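Local coordinates for hypothetical protein TT1465 (Thermus thermophilus, PDB 1WEK) that is of unknown function but shows the Rossmann-like parallel-sheet fold of the SLOG clan and assembles from six copies of its chain, at residues G175-L180 / F197-E202; L116-F121 / K125-R130; Y59-A64 / G134-P139; D146-V151 / G171-L176. All blocks are in the same frame, centred on the assembly; numbering follows the deposited sequence.

Contact 1 of 4, residues G175-L180 / F197-E202; sequences GLVRWL and FRLTDE
Next along the strand from Leu-199, which touches Val-177 on the facing helix, the hydroxyl OG1 of Thr-200 is held by two partners. It accepts the backbone N of Glu-202 at 3.2 Å, with an N-H...O angle of 166°, and also bonds to OE1 of Glu-205. The first bond closes an ST turn, and Glu-202 is itself the N-cap of helix 203-211, so the hydroxyl secures the turn by which the chain passes from its last strand into its last helix. The contact with helix 170-185 is, by contrast, wholly apolar. On the helix, Val-177 makes the larger share through one branch: CG2 comes within 3.4 Å of Leu-199 CD2, tip to tip and tighter than an ordinary methyl contact, and within 3.9 Å of Phe-197 CE1. Together these elements complete a beta-alpha-beta unit, in which strand 165-168, helix 170-185 and strand 198-200 follow one another and the crossing helix packs over the outermost strand within the chain. Phe-197 holds its ring between its own backbone N and carbonyl carbon (chi1 61°), a conformation that sends the ring toward the helix. There it meets two methyls at a slant: CE1 lies near the valine, while CE2 is 4.0 Å from Leu-180 CD1, about one helical turn further on. Leu-152 of helix 142-156 also touches the phenylalanine, and Phe-142 of the second subunit packs on Leu-180.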
# COMPACT_ATOMS: atom_id res chain seq x y z
N GLY A 175 -8.65 -45.95 4.49
CA GLY A 175 -8.65 -45.87 3.04
C GLY A 175 -7.65 -44.86 2.50
O GLY A 175 -6.88 -45.17 1.59
N LEU A 176 -7.64 -43.64 3.04
CA LEU A 176 -6.70 -42.63 2.56
C LEU A 176 -5.23 -43.05 2.77
O LEU A 176 -4.41 -42.95 1.85
CB LEU A 176 -6.94 -41.31 3.27
CG LEU A 176 -6.59 -39.99 2.56
CD1 LEU A 176 -5.76 -39.15 3.50
CD2 LEU A 176 -5.87 -40.23 1.25
N VAL A 177 -4.90 -43.51 3.98
CA VAL A 177 -3.53 -43.93 4.26
C VAL A 177 -3.10 -45.08 3.35
O VAL A 177 -1.97 -45.11 2.89
CB VAL A 177 -3.34 -44.33 5.74
CG1 VAL A 177 -1.95 -44.91 5.94
CG2 VAL A 177 -3.53 -43.10 6.67
N ARG A 178 -3.99 -46.04 3.10
CA ARG A 178 -3.62 -47.13 2.21
C ARG A 178 -3.35 -46.58 0.80
O ARG A 178 -2.37 -46.95 0.17
CB ARG A 178 -4.70 -48.21 2.17
CG ARG A 178 -4.93 -48.89 3.51
CD ARG A 178 -5.60 -50.25 3.38
NE ARG A 178 -6.23 -50.67 4.63
CZ ARG A 178 -6.74 -51.89 4.85
NH1 ARG A 178 -6.69 -52.81 3.90
NH2 ARG A 178 -7.30 -52.17 6.02
N TRP A 179 -4.19 -45.67 0.32
CA TRP A 179 -3.97 -45.09 -1.01
C TRP A 179 -2.65 -44.34 -1.05
O TRP A 179 -1.97 -44.31 -2.09
CB TRP A 179 -5.10 -44.13 -1.42
CG TRP A 179 -4.92 -43.61 -2.82
CD1 TRP A 179 -4.92 -44.34 -3.98
CD2 TRP A 179 -4.70 -42.24 -3.21
NE1 TRP A 179 -4.71 -43.52 -5.07
CE2 TRP A 179 -4.57 -42.23 -4.63
CE3 TRP A 179 -4.60 -41.03 -2.51
CZ2 TRP A 179 -4.35 -41.04 -5.35
CZ3 TRP A 179 -4.38 -39.85 -3.24
CH2 TRP A 179 -4.26 -39.87 -4.64
N LEU A 180 -2.29 -43.74 0.08
CA LEU A 180 -1.05 -42.99 0.17
C LEU A 180 0.12 -43.97 0.11
O LEU A 180 1.17 -43.67 -0.49
CB LEU A 180 -0.98 -42.17 1.46
CG LEU A 180 -1.98 -41.00 1.56
CD1 LEU A 180 -1.70 -40.17 2.82
CD2 LEU A 180 -1.85 -40.13 0.34
N PHE A 197 2.96 -37.82 9.39
CA PHE A 197 1.77 -37.83 10.24
C PHE A 197 1.69 -39.11 11.07
O PHE A 197 2.32 -40.12 10.74
CB PHE A 197 0.51 -37.69 9.39
CG PHE A 197 0.32 -38.80 8.39
CD1 PHE A 197 -0.23 -40.02 8.78
CD2 PHE A 197 0.71 -38.63 7.07
CE1 PHE A 197 -0.39 -41.05 7.87
CE2 PHE A 197 0.55 -39.66 6.14
CZ PHE A 197 0.00 -40.87 6.54
N ARG A 198 0.91 -39.05 12.15
CA ARG A 198 0.72 -40.19 13.03
C ARG A 198 -0.76 -40.50 13.12
O ARG A 198 -1.58 -39.60 13.32
CB ARG A 198 1.27 -39.88 14.43
CG ARG A 198 2.79 -39.80 14.48
CD ARG A 198 3.32 -39.38 15.86
NE ARG A 198 2.87 -40.26 16.94
CZ ARG A 198 3.22 -40.10 18.22
NH1 ARG A 198 4.03 -39.10 18.56
NH2 ARG A 198 2.75 -40.92 19.16
N LEU A 199 -1.11 -41.77 12.98
CA LEU A 199 -2.50 -42.19 13.04
C LEU A 199 -2.77 -42.73 14.44
O LEU A 199 -2.04 -43.58 14.93
CB LEU A 199 -2.74 -43.25 11.96
CG LEU A 199 -4.14 -43.43 11.38
CD1 LEU A 199 -4.90 -42.13 11.40
CD2 LEU A 199 -4.01 -43.94 9.97
N THR A 200 -3.81 -42.24 15.10
CA THR A 200 -4.10 -42.73 16.45
C THR A 200 -5.57 -42.67 16.82
O THR A 200 -6.34 -41.89 16.26
CB THR A 200 -3.30 -41.94 17.51
OG1 THR A 200 -3.49 -42.55 18.79
CG2 THR A 200 -3.79 -40.49 17.60
N ASP A 201 -5.96 -43.50 17.79
CA ASP A 201 -7.34 -43.55 18.28
C ASP A 201 -7.47 -42.84 19.63
O ASP A 201 -8.59 -42.59 20.09
CB ASP A 201 -7.80 -45.00 18.46
CG ASP A 201 -8.23 -45.65 17.16
OD1 ASP A 201 -8.64 -44.94 16.23
OD2 ASP A 201 -8.19 -46.89 17.07
N GLU A 202 -6.34 -42.51 20.25
CA GLU A 202 -6.35 -41.90 21.58
C GLU A 202 -6.04 -40.40 21.65
O GLU A 202 -4.94 -39.96 21.31
CB GLU A 202 -5.37 -42.66 22.46
CG GLU A 202 -5.52 -44.18 22.33
CD GLU A 202 -4.25 -44.93 22.67
OE1 GLU A 202 -4.27 -46.18 22.65
OE2 GLU A 202 -3.22 -44.27 22.94

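Contact 2 of 4, residues L116-F121 / K125-R130; sequences LSLRYF and KVLFVR
Lys-125 N donates to Phe-121 O at 2.8 Å, with an N-H...O angle of 155°, and so closes the first turn of helix 121-130, which follows strand 114-118 by way of Arg-119 and the N-cap residue Tyr-120. Lys-125 folds close over that same carbonyl, its CG only 3.1 Å from Phe-121 O. The chain then bends about its CB-CG bond (chi2 -97°) and again near its end, which carries the ammonium group away from the strand to a carboxylate cluster: NZ forms salt bridges with Asp-146 of helix 142-156 and with Glu-150 of the second subunit. This strand-to-helix step is a beta-alpha connection of the Rossmann-like fold, made here at strand 114-118, an outermost strand of the sheet within the chain. Leu-118 and Leu-127 fill the angle between the two elements. Both point toward the other segment, and their CD1 methyls meet at 4.0 Å, the two side chains passing at a slant. Leu-98 of the adjoining strand 95-100 packs against Leu-127, while Val-123 and Arg-124 lie against Leu-118.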
# COMPACT_ATOMS: atom_id res chain seq x y z
N LEU A 116 -12.75 -14.70 14.05
CA LEU A 116 -12.37 -13.92 12.89
C LEU A 116 -13.21 -14.42 11.71
O LEU A 116 -13.44 -15.62 11.58
CB LEU A 116 -10.88 -14.11 12.61
CG LEU A 116 -9.90 -13.42 13.56
CD1 LEU A 116 -8.49 -13.95 13.37
CD2 LEU A 116 -9.95 -11.90 13.31
N SER A 117 -13.70 -13.50 10.88
CA SER A 117 -14.47 -13.91 9.72
C SER A 117 -13.69 -13.50 8.49
O SER A 117 -13.33 -12.34 8.31
CB SER A 117 -15.88 -13.29 9.72
OG SER A 117 -15.87 -11.95 10.14
N LEU A 118 -13.44 -14.50 7.65
CA LEU A 118 -12.65 -14.35 6.43
C LEU A 118 -13.46 -14.74 5.20
O LEU A 118 -14.21 -15.71 5.23
CB LEU A 118 -11.43 -15.27 6.55
CG LEU A 118 -10.59 -15.10 7.82
CD1 LEU A 118 -9.75 -16.35 8.09
CD2 LEU A 118 -9.71 -13.86 7.67
N ARG A 119 -13.29 -14.00 4.12
CA ARG A 119 -13.99 -14.30 2.88
C ARG A 119 -13.20 -15.33 2.06
O ARG A 119 -13.77 -16.07 1.26
CB ARG A 119 -14.17 -13.03 2.04
CG ARG A 119 -15.32 -12.10 2.45
CD ARG A 119 -16.69 -12.69 2.05
NE ARG A 119 -17.64 -11.69 1.54
CZ ARG A 119 -18.29 -10.79 2.29
NH1 ARG A 119 -18.10 -10.74 3.60
NH2 ARG A 119 -19.12 -9.93 1.72
N TYR A 120 -11.90 -15.40 2.31
CA TYR A 120 -11.02 -16.28 1.55
C TYR A 120 -10.39 -17.49 2.21
O TYR A 120 -9.73 -17.38 3.24
CB TYR A 120 -9.91 -15.42 0.96
CG TYR A 120 -10.44 -14.35 0.05
CD1 TYR A 120 -10.50 -13.01 0.45
CD2 TYR A 120 -10.90 -14.68 -1.23
CE1 TYR A 120 -11.00 -12.03 -0.40
CE2 TYR A 120 -11.41 -13.71 -2.09
CZ TYR A 120 -11.45 -12.39 -1.67
OH TYR A 120 -11.86 -11.43 -2.57
N PHE A 121 -10.60 -18.65 1.59
CA PHE A 121 -10.04 -19.89 2.12
C PHE A 121 -8.52 -19.77 2.28
O PHE A 121 -7.98 -20.16 3.32
CB PHE A 121 -10.35 -21.08 1.20
CG PHE A 121 -11.68 -21.74 1.48
CD1 PHE A 121 -12.76 -21.57 0.62
CD2 PHE A 121 -11.86 -22.52 2.61
CE1 PHE A 121 -13.99 -22.17 0.87
CE2 PHE A 121 -13.09 -23.13 2.88
CZ PHE A 121 -14.15 -22.95 2.01
N LYS A 125 -6.31 -20.51 5.57
CA LYS A 125 -5.33 -21.60 5.58
C LYS A 125 -3.97 -21.11 6.07
O LYS A 125 -3.23 -21.87 6.69
CB LYS A 125 -5.12 -22.17 4.17
CG LYS A 125 -6.35 -22.77 3.50
CD LYS A 125 -6.40 -24.28 3.68
CE LYS A 125 -7.18 -24.92 2.53
NZ LYS A 125 -6.57 -24.57 1.22
N VAL A 126 -3.62 -19.86 5.76
CA VAL A 126 -2.35 -19.30 6.17
C VAL A 126 -2.38 -19.10 7.69
O VAL A 126 -1.41 -19.45 8.38
CB VAL A 126 -2.08 -17.93 5.48
CG1 VAL A 126 -0.96 -17.18 6.21
CG2 VAL A 126 -1.66 -18.14 4.01
N LEU A 127 -3.47 -18.55 8.21
CA LEU A 127 -3.58 -18.32 9.64
C LEU A 127 -3.58 -19.63 10.42
O LEU A 127 -3.21 -19.66 11.58
CB LEU A 127 -4.85 -17.53 9.96
CG LEU A 127 -4.84 -16.14 9.31
CD1 LEU A 127 -6.18 -15.44 9.55
CD2 LEU A 127 -3.68 -15.33 9.90
N PHE A 128 -3.99 -20.71 9.76
CA PHE A 128 -4.03 -22.01 10.40
C PHE A 128 -2.63 -22.59 10.67
O PHE A 128 -2.45 -23.39 11.59
CB PHE A 128 -4.83 -22.99 9.54
CG PHE A 128 -6.23 -23.24 10.03
CD1 PHE A 128 -7.32 -23.12 9.17
CD2 PHE A 128 -6.45 -23.61 11.35
CE1 PHE A 128 -8.62 -23.38 9.61
CE2 PHE A 128 -7.75 -23.87 11.81
CZ PHE A 128 -8.84 -23.76 10.93
N VAL A 129 -1.65 -22.20 9.87
CA VAL A 129 -0.29 -22.73 10.05
C VAL A 129 0.70 -21.73 10.63
O VAL A 129 1.56 -22.09 11.45
CB VAL A 129 0.30 -23.27 8.72
CG1 VAL A 129 -0.66 -24.27 8.09
CG2 VAL A 129 0.55 -22.14 7.77
N ARG A 130 0.59 -20.47 10.22
CA ARG A 130 1.51 -19.44 10.67
C ARG A 130 1.84 -19.50 12.15
O ARG A 130 3.00 -19.32 12.53
CB ARG A 130 0.95 -18.05 10.34
CG ARG A 130 2.02 -16.96 10.23
CD ARG A 130 1.44 -15.73 9.52
NE ARG A 130 2.44 -14.92 8.83
CZ ARG A 130 2.98 -13.80 9.31
NH1 ARG A 130 2.62 -13.34 10.51
NH2 ARG A 130 3.87 -13.13 8.59

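Contact 3 of 4, residues Y59-A64 / G134-P139; sequences YRLGRA and GFVFLP
Leu-61 on helix 53-68 reaches toward Val-136 of strand 132-137, tip to tip, with Leu-61 CD1 3.5 Å from Val-136 CG1. The same CD1 lies 4.0 Å from Val-136 CB, so the methyl sits against the CB-CG1 branch. The two conformations differ in quality. Val-136 is cleanly staggered, with CG1 directly opposite its backbone N (chi1 -169°) and thus turned to the helix. Leu-61 is not: both chi1 (-144°) and chi2 (-145°) lie well away from staggered values, which may reflect an imperfect fit of the branch. A second, looser touch comes from Leu-138, whose CD1 is 4.2 Å from Leu-61 CD1. In the doubly wound, Rossmann-like sheet this strand is an interior one, running between strands 39-43 and 165-168, and Leu-61 also rests on Val-42 and Leu-168 from those two neighbours. Helix 203-211 lies alongside, Val-207 touching Leu-61 and Val-206 touching Val-136. Between Val-136 and Leu-138, Phe-137 points away from helix 53-68; its ring packs on Val-151 of helix 142-156 and stacks on Phe-43.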
# COMPACT_ATOMS: atom_id res chain seq x y z
N TYR A 59 -14.86 -33.16 21.41
CA TYR A 59 -15.08 -32.45 22.65
C TYR A 59 -13.96 -32.79 23.63
O TYR A 59 -13.40 -31.89 24.24
CB TYR A 59 -16.45 -32.78 23.27
CG TYR A 59 -16.69 -31.99 24.53
CD1 TYR A 59 -16.17 -32.43 25.75
CD2 TYR A 59 -17.35 -30.77 24.50
CE1 TYR A 59 -16.29 -31.66 26.90
CE2 TYR A 59 -17.47 -29.99 25.65
CZ TYR A 59 -16.93 -30.44 26.85
OH TYR A 59 -16.98 -29.65 27.96
N ARG A 60 -13.62 -34.07 23.76
CA ARG A 60 -12.55 -34.51 24.66
C ARG A 60 -11.20 -33.89 24.32
O ARG A 60 -10.47 -33.46 25.22
CB ARG A 60 -12.43 -36.05 24.67
CG ARG A 60 -13.66 -36.82 25.17
CD ARG A 60 -13.24 -38.16 25.77
NE ARG A 60 -12.66 -39.07 24.78
CZ ARG A 60 -11.69 -39.95 25.02
NH1 ARG A 60 -11.15 -40.06 26.22
NH2 ARG A 60 -11.26 -40.73 24.03
N LEU A 61 -10.86 -33.86 23.03
CA LEU A 61 -9.59 -33.29 22.56
C LEU A 61 -9.56 -31.81 22.94
O LEU A 61 -8.57 -31.32 23.48
CB LEU A 61 -9.49 -33.38 21.04
CG LEU A 61 -8.18 -33.63 20.31
CD1 LEU A 61 -8.21 -32.85 19.01
CD2 LEU A 61 -6.98 -33.25 21.13
N GLY A 62 -10.64 -31.10 22.62
CA GLY A 62 -10.71 -29.68 22.92
C GLY A 62 -10.50 -29.43 24.40
O GLY A 62 -9.73 -28.55 24.78
N ARG A 63 -11.20 -30.19 25.24
CA ARG A 63 -11.06 -30.06 26.68
C ARG A 63 -9.64 -30.41 27.17
O ARG A 63 -9.08 -29.74 28.05
CB ARG A 63 -12.09 -30.95 27.37
CG ARG A 63 -11.87 -31.10 28.86
CD ARG A 63 -12.18 -32.52 29.29
NE ARG A 63 -13.59 -32.71 29.60
CZ ARG A 63 -14.26 -33.84 29.41
NH1 ARG A 63 -13.65 -34.90 28.88
NH2 ARG A 63 -15.52 -33.92 29.78
N ALA A 64 -9.06 -31.48 26.63
CA ALA A 64 -7.72 -31.90 27.05
C ALA A 64 -6.66 -30.85 26.72
O ALA A 64 -5.82 -30.51 27.57
CB ALA A 64 -7.37 -33.20 26.42
N GLY A 134 1.12 -27.57 16.12
CA GLY A 134 0.62 -28.90 15.82
C GLY A 134 -0.70 -28.90 15.05
O GLY A 134 -1.37 -27.87 14.97
N PHE A 135 -1.07 -30.04 14.47
CA PHE A 135 -2.30 -30.19 13.70
C PHE A 135 -2.97 -31.52 14.02
O PHE A 135 -2.31 -32.57 13.98
CB PHE A 135 -2.03 -30.15 12.18
CG PHE A 135 -1.27 -28.95 11.74
CD1 PHE A 135 0.13 -28.94 11.80
CD2 PHE A 135 -1.94 -27.82 11.31
CE1 PHE A 135 0.85 -27.80 11.45
CE2 PHE A 135 -1.23 -26.67 10.95
CZ PHE A 135 0.16 -26.65 11.02
N VAL A 136 -4.26 -31.48 14.31
CA VAL A 136 -5.03 -32.69 14.61
C VAL A 136 -6.19 -32.81 13.61
O VAL A 136 -7.04 -31.92 13.50
CB VAL A 136 -5.60 -32.66 16.04
CG1 VAL A 136 -6.15 -34.05 16.41
CG2 VAL A 136 -4.51 -32.24 17.05
N PHE A 137 -6.25 -33.92 12.90
CA PHE A 137 -7.33 -34.13 11.94
C PHE A 137 -8.32 -35.21 12.40
O PHE A 137 -7.96 -36.38 12.51
CB PHE A 137 -6.74 -34.45 10.57
CG PHE A 137 -5.92 -33.32 10.00
CD1 PHE A 137 -4.59 -33.16 10.37
CD2 PHE A 137 -6.50 -32.35 9.20
CE1 PHE A 137 -3.85 -32.04 9.96
CE2 PHE A 137 -5.77 -31.22 8.78
CZ PHE A 137 -4.44 -31.06 9.17
N LEU A 138 -9.55 -34.79 12.70
CA LEU A 138 -10.58 -35.73 13.13
C LEU A 138 -11.42 -36.11 11.91
O LEU A 138 -11.31 -35.47 10.86
CB LEU A 138 -11.47 -35.09 14.21
CG LEU A 138 -10.81 -34.87 15.58
CD1 LEU A 138 -11.15 -33.49 16.14
CD2 LEU A 138 -11.26 -35.96 16.53
N PRO A 139 -12.21 -37.20 11.99
CA PRO A 139 -13.01 -37.53 10.80
C PRO A 139 -13.68 -36.26 10.28
O PRO A 139 -14.21 -35.44 11.06
CB PRO A 139 -14.02 -38.53 11.34
CG PRO A 139 -13.17 -39.33 12.31
CD PRO A 139 -12.32 -38.26 13.01

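Contact 4 of 4, residues D146-V151 / G171-L176; sequences DELSEV and GYWEGL
Apolar packing joins the two helices through a single methyl: Leu-148 CD1 lies 3.8 Å from Trp-173 CZ3 and 4.0 Å from Leu-176 CD1. The leucine and the tryptophan come from opposite directions, and the methyl reaches the benzo end of the indole at a slant. Leu-176 approaches tip to tip; with CG on the far side from the backbone N (chi1 -152°) it reaches across toward helix 142-156, and Trp-179 of the second subunit packs on it. Tyr-172 CD2 lies 4.2 Å above the indole plane of Trp-173, displaced toward the rim. Helices 142-156 and 170-185 belong to successive beta-alpha units of the Rossmann-like fold, and the contact lies over the sheet strands that precede them: Leu-148 and Trp-173 both touch Phe-137 of strand 132-137 and Leu-167 of strand 165-168. Hydrogen bonding holds the polar groups from outside the pair. Trp-173 NE1 bonds to the backbone O of Leu-168, which would help to fix the rotation of the indole while its six-membered ring meets the leucine. Tyr-172 OH bonds to the carbonyl O of Gly-140. On the other helix, Ser-149 OG is hydrogen-bonded to Ser-149 OG of the second subunit. The one aromatic pairing also crosses to that subunit, where the ring of Tyr-172 meets its Phe-182 edge-to-face.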
# COMPACT_ATOMS: atom_id res chain seq x y z
N ASP A 146 -8.63 -31.25 2.46
CA ASP A 146 -7.95 -30.09 1.90
C ASP A 146 -6.91 -29.51 2.89
O ASP A 146 -5.80 -29.17 2.49
CB ASP A 146 -9.00 -29.05 1.51
CG ASP A 146 -8.41 -27.69 1.13
OD1 ASP A 146 -7.25 -27.60 0.66
OD2 ASP A 146 -9.13 -26.70 1.28
N GLU A 147 -7.26 -29.41 4.16
CA GLU A 147 -6.30 -28.89 5.14
C GLU A 147 -5.17 -29.89 5.35
O GLU A 147 -4.01 -29.51 5.47
CB GLU A 147 -6.98 -28.63 6.49
CG GLU A 147 -7.78 -27.34 6.57
CD GLU A 147 -6.91 -26.08 6.52
OE1 GLU A 147 -7.48 -24.98 6.37
OE2 GLU A 147 -5.66 -26.18 6.65
N LEU A 148 -5.51 -31.17 5.39
CA LEU A 148 -4.51 -32.22 5.60
C LEU A 148 -3.49 -32.28 4.47
O LEU A 148 -2.27 -32.26 4.71
CB LEU A 148 -5.19 -33.59 5.71
CG LEU A 148 -4.44 -34.72 6.43
CD1 LEU A 148 -4.93 -36.04 5.90
CD2 LEU A 148 -2.95 -34.62 6.25
N SER A 149 -3.99 -32.34 3.23
CA SER A 149 -3.09 -32.43 2.09
C SER A 149 -2.23 -31.18 1.99
O SER A 149 -1.06 -31.28 1.61
CB SER A 149 -3.87 -32.70 0.77
OG SER A 149 -4.69 -31.63 0.37
N GLU A 150 -2.76 -30.02 2.36
CA GLU A 150 -1.94 -28.82 2.29
C GLU A 150 -0.76 -28.86 3.26
O GLU A 150 0.38 -28.58 2.85
CB GLU A 150 -2.74 -27.54 2.58
CG GLU A 150 -1.81 -26.32 2.53
CD GLU A 150 -2.50 -24.98 2.68
OE1 GLU A 150 -2.98 -24.66 3.79
OE2 GLU A 150 -2.56 -24.23 1.68
N VAL A 151 -1.03 -29.18 4.53
CA VAL A 151 0.03 -29.22 5.53
C VAL A 151 1.06 -30.30 5.20
O VAL A 151 2.24 -30.10 5.45
CB VAL A 151 -0.52 -29.45 6.98
CG1 VAL A 151 -1.55 -28.38 7.33
CG2 VAL A 151 -1.13 -30.83 7.11
N GLY A 171 -9.60 -46.37 11.80
CA GLY A 171 -10.49 -46.98 10.83
C GLY A 171 -11.09 -46.00 9.84
O GLY A 171 -11.43 -46.36 8.72
N TYR A 172 -11.20 -44.74 10.25
CA TYR A 172 -11.78 -43.73 9.38
C TYR A 172 -10.81 -43.31 8.27
O TYR A 172 -11.21 -43.15 7.11
CB TYR A 172 -12.17 -42.50 10.20
CG TYR A 172 -13.04 -41.53 9.44
CD1 TYR A 172 -14.43 -41.62 9.50
CD2 TYR A 172 -12.48 -40.52 8.67
CE1 TYR A 172 -15.23 -40.73 8.80
CE2 TYR A 172 -13.27 -39.62 7.97
CZ TYR A 172 -14.65 -39.72 8.04
OH TYR A 172 -15.43 -38.81 7.39
N TRP A 173 -9.54 -43.15 8.62
CA TRP A 173 -8.52 -42.73 7.66
C TRP A 173 -7.88 -43.86 6.85
O TRP A 173 -7.16 -43.61 5.87
CB TRP A 173 -7.42 -41.99 8.41
CG TRP A 173 -7.92 -40.77 9.06
CD1 TRP A 173 -8.33 -40.64 10.36
CD2 TRP A 173 -8.12 -39.50 8.44
NE1 TRP A 173 -8.78 -39.36 10.58
CE2 TRP A 173 -8.66 -38.64 9.42
CE3 TRP A 173 -7.90 -39.01 7.15
CZ2 TRP A 173 -8.98 -37.31 9.15
CZ3 TRP A 173 -8.22 -37.69 6.88
CH2 TRP A 173 -8.76 -36.85 7.87
N GLU A 174 -8.15 -45.09 7.27
CA GLU A 174 -7.59 -46.28 6.65
C GLU A 174 -7.52 -46.22 5.14
O GLU A 174 -6.46 -46.42 4.56
CB GLU A 174 -8.38 -47.52 7.08
CG GLU A 174 -7.64 -48.83 6.82
CD GLU A 174 -6.21 -48.80 7.35
OE1 GLU A 174 -5.97 -48.17 8.41
OE2 GLU A 174 -5.33 -49.41 6.71
N GLY A 175 -8.65 -45.95 4.49
CA GLY A 175 -8.65 -45.87 3.04
C GLY A 175 -7.65 -44.86 2.50
O GLY A 175 -6.88 -45.17 1.59
N LEU A 176 -7.64 -43.64 3.04
CA LEU A 176 -6.70 -42.63 2.56
C LEU A 176 -5.23 -43.05 2.77
O LEU A 176 -4.41 -42.95 1.85
CB LEU A 176 -6.94 -41.31 3.27
CG LEU A 176 -6.59 -39.99 2.56
CD1 LEU A 176 -5.76 -39.15 3.50
CD2 LEU A 176 -5.87 -40.23 1.25

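Contacts 1 and 4 form one continuous patch, their centres 7 Å apart: they share Gly-175 and Leu-176 of helix 170-185, and Leu-199 CD1 touches Trp-173 CD1 at 3.9 Å. Contact 3 adjoins contact 4 through strand 132-137, where Phe-137 CE2 lies 3.4 Å from Leu-148 N, yet remains about 5 Å from contact 1 at the nearest atoms. Contact 2 lies on the other side of the chain's centre from contact 1, about 25 Å between centres, but is tied to contact 4, with Lys-125 NZ 3.2 Å from Asp-146 OD1, and touches contact 3 through Phe-128 and Phe-135. Contacts 1, 2 and 4 also meet the second subunit, whereas contact 3 does not.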